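Local coordinates for protein oxidoreductase (Methanosarcina mazei, PDB 3KA7) that binds flavin-adenine dinucleotide and probably acts as an oxidoreductase of the flavin-containing amine oxidoreductase family, at residues V298-V310 / E345-F357. Numbering follows the deposited sequence.
Sequences VLLTPYTRRINGV and EIEMGLEDLKEIF
Asp352, buried on helix 342-356, turns its carboxylate into the loop joining strands 298-300 and 307-311 and accepts four hydrogen bonds, from Arg305, Arg306 and Ile307. OD2 takes Arg306 N through its syn lone pair at 2.8 Å. Ile307 N reaches the same oxygen from the anti side, nearly straight (173°). OD1 receives Arg305 N at 2.8 Å and, from the opposite face of the carboxylate, a salt bridge from Arg305 NH1 at 3.0 Å. A short acidic side chain suits this place, since it can gather three successive backbone amides. With an alanine here, those amides would probably lose their common acceptor and Arg305 one of its two carboxylate partners. The long Arg305 chain lays one guanidinium face over Glu351 CB and offers its edge to both acids, NH2 forming a salt bridge to Glu355 OE2 at 3.0 Å; a water links Glu355 OE1 to Tyr303 O. Next to this polar cluster, Ile307 suits its place by having two apolar branches: CD1 meets Leu353 CD2 (3.5 Å) and CG2 meets Ile356 CD1. Ile307 O accepts from Thr304 OG1 and, from above its carbonyl plane, Thr301 OG1. Toward the helix end, Val310 CG2 touches the edge of the Phe357 ring. The helix thus packs across this hairpin of the mixed sheet, whose strands 298-300 and 307-311 are flanked by strands 85-89 and 326-334, with helix 149-163 touching Leu300.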
ATOM      1  N   VAL A 298       1.758   8.616 -11.872  1.00 11.28           N
ATOM      2  CA  VAL A 298       2.062   9.396 -10.682  1.00 11.06           C
ATOM      3  C   VAL A 298       2.937  10.583 -11.073  1.00 10.87           C
ATOM      4  O   VAL A 298       3.712  10.484 -12.021  1.00 11.47           O
ATOM      5  CB  VAL A 298       2.800   8.527  -9.644  1.00 11.20           C
ATOM      6  CG1 VAL A 298       3.208   9.356  -8.427  1.00 10.89           C
ATOM      7  CG2 VAL A 298       1.918   7.322  -9.232  1.00 11.83           C
ATOM      8  N   LEU A 299       2.771  11.707 -10.378  1.00  9.99           N
ATOM      9  CA  LEU A 299       3.698  12.826 -10.461  1.00  9.75           C
ATOM     10  C   LEU A 299       4.510  12.848  -9.173  1.00  9.31           C
ATOM     11  O   LEU A 299       4.000  13.223  -8.121  1.00  8.50           O
ATOM     12  CB  LEU A 299       2.944  14.155 -10.600  1.00  9.93           C
ATOM     13  CG  LEU A 299       3.768  15.452 -10.637  1.00 11.10           C
ATOM     14  CD1 LEU A 299       4.546  15.514 -11.953  1.00 12.01           C
ATOM     15  CD2 LEU A 299       2.864  16.693 -10.477  1.00 11.61           C
ATOM     16  N   LEU A 300       5.762  12.419  -9.242  1.00  8.87           N
ATOM     17  CA  LEU A 300       6.631  12.498  -8.070  1.00  8.52           C
ATOM     18  C   LEU A 300       7.149  13.919  -7.877  1.00  8.85           C
ATOM     19  O   LEU A 300       7.440  14.620  -8.849  1.00  8.09           O
ATOM     20  CB  LEU A 300       7.809  11.525  -8.204  1.00  8.88           C
ATOM     21  CG  LEU A 300       7.412  10.048  -8.152  1.00  8.05           C
ATOM     22  CD1 LEU A 300       8.646   9.175  -8.384  1.00  9.79           C
ATOM     23  CD2 LEU A 300       6.731   9.709  -6.816  1.00  8.35           C
ATOM     24  N   THR A 301       7.261  14.357  -6.621  1.00  8.20           N
ATOM     25  CA  THR A 301       7.625  15.744  -6.340  1.00  9.01           C
ATOM     26  C   THR A 301       8.766  15.815  -5.317  1.00  9.96           C
ATOM     27  O   THR A 301       8.541  16.071  -4.133  1.00 10.67           O
ATOM     28  CB  THR A 301       6.407  16.538  -5.806  1.00  9.21           C
ATOM     29  OG1 THR A 301       5.876  15.876  -4.644  1.00  9.87           O
ATOM     30  CG2 THR A 301       5.290  16.633  -6.870  1.00  8.67           C
ATOM     31  N   PRO A 302      10.006  15.587  -5.772  1.00 10.42           N
ATOM     32  CA  PRO A 302      11.110  15.414  -4.828  1.00 10.41           C
ATOM     33  C   PRO A 302      11.581  16.677  -4.112  1.00 10.72           C
ATOM     34  O   PRO A 302      12.276  16.567  -3.096  1.00 10.53           O
ATOM     35  CB  PRO A 302      12.250  14.813  -5.677  1.00 10.08           C
ATOM     36  CG  PRO A 302      11.805  14.814  -7.075  1.00 11.95           C
ATOM     37  CD  PRO A 302      10.345  15.218  -7.154  1.00 10.44           C
ATOM     38  N   TYR A 303      11.207  17.858  -4.609  1.00 10.63           N
ATOM     39  CA  TYR A 303      11.737  19.105  -4.041  1.00 11.73           C
ATOM     40  C   TYR A 303      10.694  19.896  -3.252  1.00 12.38           C
ATOM     41  O   TYR A 303      10.376  21.042  -3.588  1.00 13.39           O
ATOM     42  CB  TYR A 303      12.399  19.960  -5.139  1.00 11.21           C
ATOM     43  CG  TYR A 303      13.668  19.302  -5.624  1.00 12.09           C
ATOM     44  CD1 TYR A 303      14.897  19.659  -5.095  1.00 13.90           C
ATOM     45  CD2 TYR A 303      13.623  18.279  -6.572  1.00 13.62           C
ATOM     46  CE1 TYR A 303      16.072  19.032  -5.508  1.00 15.07           C
ATOM     47  CE2 TYR A 303      14.797  17.638  -7.001  1.00 14.63           C
ATOM     48  CZ  TYR A 303      16.012  18.019  -6.455  1.00 14.50           C
ATOM     49  OH  TYR A 303      17.173  17.397  -6.862  1.00 16.47           O
ATOM     50  N   THR A 304      10.174  19.264  -2.204  1.00 12.44           N
ATOM     51  CA  THR A 304       9.128  19.822  -1.365  1.00 12.24           C
ATOM     52  C   THR A 304       9.544  19.692   0.093  1.00 12.31           C
ATOM     53  O   THR A 304      10.564  19.060   0.410  1.00 12.89           O
ATOM     54  CB  THR A 304       7.868  18.991  -1.498  1.00 12.52           C
ATOM     55  OG1 THR A 304       8.181  17.640  -1.129  1.00 11.86           O
ATOM     56  CG2 THR A 304       7.353  19.015  -2.953  1.00 12.97           C
ATOM     57  N   ARG A 305       8.728  20.255   0.983  1.00 12.18           N
ATOM     58  CA  ARG A 305       8.898  20.053   2.426  1.00 11.56           C
ATOM     59  C   ARG A 305       8.476  18.644   2.835  1.00 10.89           C
ATOM     60  O   ARG A 305       9.166  17.991   3.618  1.00 11.52           O
ATOM     61  CB  ARG A 305       8.032  21.038   3.212  1.00 11.64           C
ATOM     62  CG  ARG A 305       8.327  22.509   2.950  1.00 12.43           C
ATOM     63  CD  ARG A 305       7.109  23.359   3.284  1.00 13.70           C
ATOM     64  NE  ARG A 305       7.334  24.759   2.941  1.00 15.43           N
ATOM     65  CZ  ARG A 305       7.239  25.246   1.709  1.00 17.78           C
ATOM     66  NH1 ARG A 305       6.909  24.454   0.694  1.00 16.78           N
ATOM     67  NH2 ARG A 305       7.473  26.530   1.488  1.00 19.63           N
ATOM     68  N   ARG A 306       7.344  18.185   2.301  1.00 10.22           N
ATOM     69  CA  ARG A 306       6.733  16.923   2.746  1.00  9.44           C
ATOM     70  C   ARG A 306       6.085  16.088   1.633  1.00  8.82           C
ATOM     71  O   ARG A 306       6.203  14.864   1.637  1.00  8.62           O
ATOM     72  CB  ARG A 306       5.691  17.187   3.834  1.00  9.98           C
ATOM     73  CG  ARG A 306       6.288  17.586   5.163  1.00 11.05           C
ATOM     74  CD  ARG A 306       7.008  16.396   5.748  1.00 16.09           C
ATOM     75  NE  ARG A 306       7.929  16.721   6.828  1.00 22.38           N
ATOM     76  CZ  ARG A 306       7.610  17.421   7.898  1.00 25.11           C
ATOM     77  NH1 ARG A 306       6.368  17.869   8.027  1.00 29.40           N
ATOM     78  NH2 ARG A 306       8.515  17.659   8.849  1.00 24.49           N
ATOM     79  N   ILE A 307       5.366  16.725   0.713  1.00  8.06           N
ATOM     80  CA  ILE A 307       4.629  15.958  -0.315  1.00  7.93           C
ATOM     81  C   ILE A 307       5.583  15.156  -1.204  1.00  8.27           C
ATOM     82  O   ILE A 307       6.556  15.698  -1.730  1.00  8.26           O
ATOM     83  CB  ILE A 307       3.712  16.865  -1.161  1.00  8.27           C
ATOM     84  CG1 ILE A 307       2.555  17.374  -0.284  1.00  9.65           C
ATOM     85  CG2 ILE A 307       3.131  16.092  -2.335  1.00  7.15           C
ATOM     86  CD1 ILE A 307       1.602  18.352  -0.980  1.00 11.62           C
ATOM     87  N   ASN A 308       5.335  13.853  -1.321  1.00  7.66           N
ATOM     88  CA  ASN A 308       6.213  12.974  -2.112  1.00  7.43           C
ATOM     89  C   ASN A 308       5.730  12.759  -3.537  1.00  6.88           C
ATOM     90  O   ASN A 308       6.517  12.493  -4.454  1.00  7.10           O
ATOM     91  CB  ASN A 308       6.337  11.612  -1.442  1.00  7.33           C
ATOM     92  CG  ASN A 308       6.873  11.710  -0.041  1.00  8.26           C
ATOM     93  OD1 ASN A 308       6.201  11.311   0.896  1.00  8.94           O
ATOM     94  ND2 ASN A 308       8.085  12.277   0.113  1.00  8.71           N
ATOM     95  N   GLY A 309       4.423  12.823  -3.724  1.00  7.85           N
ATOM     96  CA  GLY A 309       3.892  12.709  -5.074  1.00  7.93           C
ATOM     97  C   GLY A 309       2.388  12.844  -5.082  1.00  8.79           C
ATOM     98  O   GLY A 309       1.749  12.970  -4.038  1.00  8.15           O
ATOM     99  N   VAL A 310       1.821  12.821  -6.275  1.00  9.10           N
ATOM    100  CA  VAL A 310       0.396  12.990  -6.393  1.00 10.38           C
ATOM    101  C   VAL A 310      -0.113  12.206  -7.590  1.00 10.03           C
ATOM    102  O   VAL A 310       0.662  11.916  -8.509  1.00  9.81           O
ATOM    103  CB  VAL A 310       0.044  14.514  -6.434  1.00 11.74           C
ATOM    104  CG1 VAL A 310       1.295  15.390  -6.455  1.00 13.12           C
ATOM    105  CG2 VAL A 310      -0.967  14.862  -7.492  1.00 12.71           C
ATOM    106  N   GLU A 345       2.631  19.120  10.334  1.00 13.75           N
ATOM    107  CA  GLU A 345       2.923  18.331   9.128  1.00 13.05           C
ATOM    108  C   GLU A 345       1.964  18.704   7.993  1.00 12.82           C
ATOM    109  O   GLU A 345       2.374  18.910   6.858  1.00 11.78           O
ATOM    110  CB  GLU A 345       2.848  16.832   9.427  1.00 13.38           C
ATOM    111  CG  GLU A 345       3.889  16.356  10.445  1.00 13.34           C
ATOM    112  CD  GLU A 345       5.304  16.358   9.887  1.00 15.43           C
ATOM    113  OE1 GLU A 345       5.570  15.607   8.927  1.00 13.66           O
ATOM    114  OE2 GLU A 345       6.165  17.102  10.418  1.00 15.80           O
ATOM    115  N   ILE A 346       0.685  18.789   8.322  1.00 13.21           N
ATOM    116  CA  ILE A 346      -0.334  19.169   7.357  1.00 14.34           C
ATOM    117  C   ILE A 346      -0.070  20.572   6.814  1.00 14.64           C
ATOM    118  O   ILE A 346      -0.149  20.818   5.601  1.00 15.04           O
ATOM    119  CB  ILE A 346      -1.740  19.096   7.990  1.00 14.24           C
ATOM    120  CG1 ILE A 346      -2.110  17.642   8.258  1.00 14.87           C
ATOM    121  CG2 ILE A 346      -2.768  19.740   7.077  1.00 15.41           C
ATOM    122  CD1 ILE A 346      -3.304  17.477   9.180  1.00 14.78           C
ATOM    123  N   GLU A 347       0.274  21.494   7.709  1.00 15.57           N
ATOM    124  CA  GLU A 347       0.575  22.861   7.297  1.00 16.43           C
ATOM    125  C   GLU A 347       1.662  22.865   6.227  1.00 15.93           C
ATOM    126  O   GLU A 347       1.588  23.616   5.259  1.00 15.23           O
ATOM    127  CB  GLU A 347       1.049  23.702   8.486  1.00 17.44           C
ATOM    128  CG  GLU A 347       0.008  23.964   9.563  1.00 22.19           C
ATOM    129  CD  GLU A 347       0.631  24.540  10.843  1.00 27.54           C
ATOM    130  OE1 GLU A 347       1.607  25.319  10.741  1.00 30.18           O
ATOM    131  OE2 GLU A 347       0.152  24.211  11.952  1.00 30.78           O
HETATM  132  N   MSE A 348       2.683  22.036   6.415  1.00 14.98           N
HETATM  133  CA  MSE A 348       3.789  22.008   5.473  1.00 15.07           C
HETATM  134  C   MSE A 348       3.349  21.473   4.120  1.00 14.20           C
HETATM  135  O   MSE A 348       3.792  21.964   3.076  1.00 14.27           O
HETATM  136  CB  MSE A 348       4.933  21.174   6.034  1.00 15.23           C
HETATM  137  CG  MSE A 348       5.732  21.910   7.071  1.00 19.20           C
HETATM  138 SE   MSE A 348       7.024  20.679   7.822  1.00 27.69          SE
HETATM  139  CE  MSE A 348       6.282  20.506   9.609  1.00 27.62           C
ATOM    140  N   GLY A 349       2.481  20.466   4.136  1.00 13.64           N
ATOM    141  CA  GLY A 349       1.949  19.905   2.896  1.00 13.09           C
ATOM    142  C   GLY A 349       1.153  20.951   2.128  1.00 13.41           C
ATOM    143  O   GLY A 349       1.246  21.062   0.903  1.00 12.72           O
ATOM    144  N   LEU A 350       0.359  21.715   2.862  1.00 13.74           N
ATOM    145  CA  LEU A 350      -0.455  22.775   2.264  1.00 15.14           C
ATOM    146  C   LEU A 350       0.397  23.853   1.605  1.00 15.40           C
ATOM    147  O   LEU A 350       0.032  24.387   0.539  1.00 16.54           O
ATOM    148  CB  LEU A 350      -1.384  23.374   3.314  1.00 15.04           C
ATOM    149  CG  LEU A 350      -2.500  22.434   3.762  1.00 16.10           C
ATOM    150  CD1 LEU A 350      -3.369  23.110   4.807  1.00 16.46           C
ATOM    151  CD2 LEU A 350      -3.343  22.017   2.577  1.00 16.73           C
ATOM    152  N   GLU A 351       1.538  24.160   2.221  1.00 15.67           N
ATOM    153  CA  GLU A 351       2.504  25.093   1.645  1.00 16.16           C
ATOM    154  C   GLU A 351       3.090  24.514   0.365  1.00 15.25           C
ATOM    155  O   GLU A 351       3.283  25.238  -0.621  1.00 14.66           O
ATOM    156  CB  GLU A 351       3.648  25.370   2.623  1.00 16.69           C
ATOM    157  CG  GLU A 351       3.196  26.012   3.918  1.00 21.74           C
ATOM    158  CD  GLU A 351       2.227  27.137   3.672  1.00 27.70           C
ATOM    159  OE1 GLU A 351       2.628  28.137   3.038  1.00 30.85           O
ATOM    160  OE2 GLU A 351       1.055  27.016   4.098  1.00 31.63           O
ATOM    161  N   ASP A 352       3.379  23.208   0.384  1.00 14.03           N
ATOM    162  CA  ASP A 352       3.937  22.535  -0.796  1.00 13.76           C
ATOM    163  C   ASP A 352       3.033  22.668  -2.016  1.00 13.82           C
ATOM    164  O   ASP A 352       3.533  22.797  -3.133  1.00 13.24           O
ATOM    165  CB  ASP A 352       4.161  21.030  -0.556  1.00 13.36           C
ATOM    166  CG  ASP A 352       5.383  20.735   0.300  1.00 13.16           C
ATOM    167  OD1 ASP A 352       6.300  21.584   0.376  1.00 12.41           O
ATOM    168  OD2 ASP A 352       5.416  19.628   0.886  1.00 11.06           O
ATOM    169  N   LEU A 353       1.720  22.569  -1.795  1.00 13.92           N
ATOM    170  CA  LEU A 353       0.714  22.638  -2.867  1.00 14.39           C
ATOM    171  C   LEU A 353       0.851  23.921  -3.689  1.00 14.60           C
ATOM    172  O   LEU A 353       0.707  23.914  -4.908  1.00 13.95           O
ATOM    173  CB  LEU A 353      -0.697  22.570  -2.274  1.00 15.04           C
ATOM    174  CG  LEU A 353      -1.131  21.250  -1.641  1.00 15.27           C
ATOM    175  CD1 LEU A 353      -2.582  21.346  -1.155  1.00 15.99           C
ATOM    176  CD2 LEU A 353      -0.969  20.126  -2.652  1.00 17.10           C
ATOM    177  N   LYS A 354       1.146  25.017  -3.006  1.00 15.02           N
ATOM    178  CA  LYS A 354       1.263  26.312  -3.667  1.00 15.70           C
ATOM    179  C   LYS A 354       2.464  26.350  -4.608  1.00 15.77           C
ATOM    180  O   LYS A 354       2.464  27.087  -5.595  1.00 16.63           O
ATOM    181  CB  LYS A 354       1.395  27.414  -2.619  1.00 16.13           C
ATOM    182  CG  LYS A 354       0.241  27.469  -1.628  1.00 17.90           C
ATOM    183  CD  LYS A 354       0.538  28.513  -0.544  1.00 21.93           C
ATOM    184  CE  LYS A 354      -0.468  28.454   0.599  1.00 24.80           C
ATOM    185  NZ  LYS A 354      -0.260  29.607   1.522  1.00 27.42           N
ATOM    186  N   GLU A 355       3.479  25.552  -4.290  1.00 15.20           N
ATOM    187  CA  GLU A 355       4.719  25.515  -5.067  1.00 15.17           C
ATOM    188  C   GLU A 355       4.666  24.454  -6.161  1.00 14.58           C
ATOM    189  O   GLU A 355       5.269  24.609  -7.222  1.00 14.27           O
ATOM    190  CB  GLU A 355       5.923  25.301  -4.142  1.00 15.78           C
ATOM    191  CG  GLU A 355       6.129  26.465  -3.158  1.00 18.16           C
ATOM    192  CD  GLU A 355       7.246  26.253  -2.145  1.00 20.52           C
ATOM    193  OE1 GLU A 355       7.836  25.156  -2.071  1.00 20.91           O
ATOM    194  OE2 GLU A 355       7.531  27.208  -1.398  1.00 22.68           O
ATOM    195  N   ILE A 356       3.939  23.374  -5.893  1.00 13.62           N
ATOM    196  CA  ILE A 356       3.733  22.316  -6.875  1.00 12.91           C
ATOM    197  C   ILE A 356       2.756  22.773  -7.956  1.00 13.00           C
ATOM    198  O   ILE A 356       2.982  22.560  -9.140  1.00 13.22           O
ATOM    199  CB  ILE A 356       3.213  21.013  -6.203  1.00 12.79           C
ATOM    200  CG1 ILE A 356       4.219  20.520  -5.147  1.00 12.70           C
ATOM    201  CG2 ILE A 356       2.991  19.946  -7.247  1.00 12.77           C
ATOM    202  CD1 ILE A 356       3.644  19.437  -4.192  1.00 12.75           C
ATOM    203  N   PHE A 357       1.684  23.433  -7.540  1.00 13.71           N
ATOM    204  CA  PHE A 357       0.598  23.773  -8.448  1.00 14.10           C
ATOM    205  C   PHE A 357       0.302  25.272  -8.446  1.00 14.80           C
ATOM    206  O   PHE A 357      -0.840  25.669  -8.261  1.00 14.55           O
ATOM    207  CB  PHE A 357      -0.660  22.996  -8.045  1.00 14.13           C
ATOM    208  CG  PHE A 357      -0.520  21.504  -8.176  1.00 13.44           C
ATOM    209  CD1 PHE A 357      -0.128  20.942  -9.382  1.00 13.93           C
ATOM    210  CD2 PHE A 357      -0.800  20.666  -7.106  1.00 16.21           C
ATOM    211  CE1 PHE A 357      -0.010  19.569  -9.527  1.00 15.28           C
ATOM    212  CE2 PHE A 357      -0.678  19.281  -7.244  1.00 14.60           C
ATOM    213  CZ  PHE A 357      -0.285  18.741  -8.451  1.00 15.61           C
TER
HETATM  214  O   HOH W   1       9.116  23.481  -3.927  1.00 19.57           O